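Local coordinates for protein putative neuraminyllactose-binding hemagglutinin homolog (Helicobacter pylori, PDB 3BGH) that probably acts as an outer-membrane lipoprotein adhesin that binds sialylated glycans such as neuraminyllactose, at residues N49-P53 with V106-E110. Sequence-based numbering, arbitrary orientation.
Sequences NKVIP and VAILE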
# COMPACT_ATOMS: atom_id res chain seq x y z
N ASN A 49 -6.54 5.18 3.74
CA ASN A 49 -7.39 5.48 2.60
C ASN A 49 -8.84 5.79 3.05
O ASN A 49 -9.13 5.73 4.24
CB ASN A 49 -7.35 4.35 1.56
CG ASN A 49 -8.17 3.14 1.98
OD1 ASN A 49 -8.10 2.70 3.11
ND2 ASN A 49 -8.91 2.58 1.05
N LYS A 50 -9.72 6.12 2.11
CA LYS A 50 -11.02 6.77 2.43
C LYS A 50 -12.02 5.93 3.25
O LYS A 50 -12.94 6.44 3.90
CB LYS A 50 -11.67 7.26 1.13
CG LYS A 50 -12.38 6.21 0.29
CD LYS A 50 -12.97 6.88 -0.95
CE LYS A 50 -13.64 5.87 -1.89
NZ LYS A 50 -14.08 6.48 -3.24
N VAL A 51 -11.80 4.63 3.23
CA VAL A 51 -12.67 3.63 3.84
C VAL A 51 -12.50 3.58 5.38
O VAL A 51 -13.42 3.16 6.10
CB VAL A 51 -12.37 2.31 3.11
CG1 VAL A 51 -12.13 1.14 4.03
CG2 VAL A 51 -13.44 2.06 2.02
N ILE A 52 -11.34 4.05 5.85
CA ILE A 52 -10.93 3.99 7.27
C ILE A 52 -11.21 5.33 8.05
O ILE A 52 -10.74 6.37 7.65
CB ILE A 52 -9.41 3.62 7.41
CG1 ILE A 52 -9.13 2.25 6.79
CG2 ILE A 52 -8.96 3.64 8.87
CD1 ILE A 52 -7.62 1.89 6.61
N PRO A 53 -11.98 5.28 9.14
CA PRO A 53 -12.23 6.51 9.93
C PRO A 53 -10.95 7.13 10.46
O PRO A 53 -10.07 6.42 10.94
CB PRO A 53 -13.11 6.02 11.09
CG PRO A 53 -13.75 4.69 10.55
CD PRO A 53 -12.70 4.10 9.66
N VAL A 106 -1.72 2.52 5.43
CA VAL A 106 -2.52 1.32 5.36
C VAL A 106 -3.82 1.66 4.66
O VAL A 106 -4.42 2.70 4.91
CB VAL A 106 -2.72 0.62 6.75
CG1 VAL A 106 -3.43 1.50 7.71
CG2 VAL A 106 -3.51 -0.68 6.58
N ALA A 107 -4.22 0.81 3.72
CA ALA A 107 -5.43 1.03 2.97
C ALA A 107 -6.22 -0.25 2.97
O ALA A 107 -5.65 -1.34 3.02
CB ALA A 107 -5.09 1.45 1.56
N ILE A 108 -7.53 -0.12 2.96
CA ILE A 108 -8.40 -1.27 2.86
C ILE A 108 -9.19 -1.23 1.52
O ILE A 108 -9.79 -0.22 1.13
CB ILE A 108 -9.25 -1.42 4.14
CG1 ILE A 108 -8.30 -1.87 5.25
CG2 ILE A 108 -10.37 -2.45 3.97
CD1 ILE A 108 -8.79 -1.75 6.62
N LEU A 109 -9.09 -2.33 0.78
CA LEU A 109 -9.85 -2.54 -0.44
C LEU A 109 -11.05 -3.39 -0.11
O LEU A 109 -10.97 -4.34 0.67
CB LEU A 109 -9.00 -3.23 -1.48
CG LEU A 109 -7.96 -2.39 -2.22
CD1 LEU A 109 -6.85 -1.87 -1.32
CD2 LEU A 109 -7.39 -3.25 -3.29
N GLU A 110 -12.18 -3.04 -0.70
CA GLU A 110 -13.45 -3.66 -0.38
C GLU A 110 -13.93 -4.48 -1.54
O GLU A 110 -13.60 -4.17 -2.69
CB GLU A 110 -14.49 -2.59 0.01
CG GLU A 110 -14.16 -1.94 1.36
CD GLU A 110 -15.15 -0.89 1.80
OE1 GLU A 110 -15.96 -0.41 0.98
OE2 GLU A 110 -15.11 -0.52 3.00
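Where strand 38-48 gives out, a type I beta turn from Asn49 to Ile52 takes its place beside strand 98-114, and the side-chain amide of Asn49 continues the pairing with Ile108 that the backbone drops. The last main-chain link is weak: Asn49 N lies 3.5 Å from Val106 O. Beyond it the Asn49 carboxamide grips both polar backbone atoms of Ile108. Ile108 N donates to Asn49 OD1 at 2.9 Å, arriving above the carbonyl plane (49° out of it), while Asn49 ND2 donates a hydrogen bond to Ile108 O, also at 2.9 Å. A chi1 of 76° tucks CG over the Asn49 backbone, which swings the amide across to the strand and against the methyl of Ala107 (Asn49 CG to Ala107 CB, 3.5 Å). The turn is closed by Ile52 N bonding to Asn49 O. Apolar branches fill in beside it: Ile52 CD1 meets Ile108 CD1 at 3.8 Å, the two side chains lying roughly perpendicular, and Val51 CG1 lies 3.9 Å from Ile108 CB. Farther along, the Glu110 carboxylate meets the Val51 methyls head on. Pro53 then occupies the N-cap position of helix 54-73, making this the strand-to-helix connection. Asn49 ND2 and Lys50 N also bond to the Glu47 carboxylate of the second subunit, placing the turn at the dimer contact. Within the chain, Ile190 and Met194 of helix 186-208 pack on Val51 and Ile52, respectively, while strand 123-137 pairs with Ala107 and Leu109.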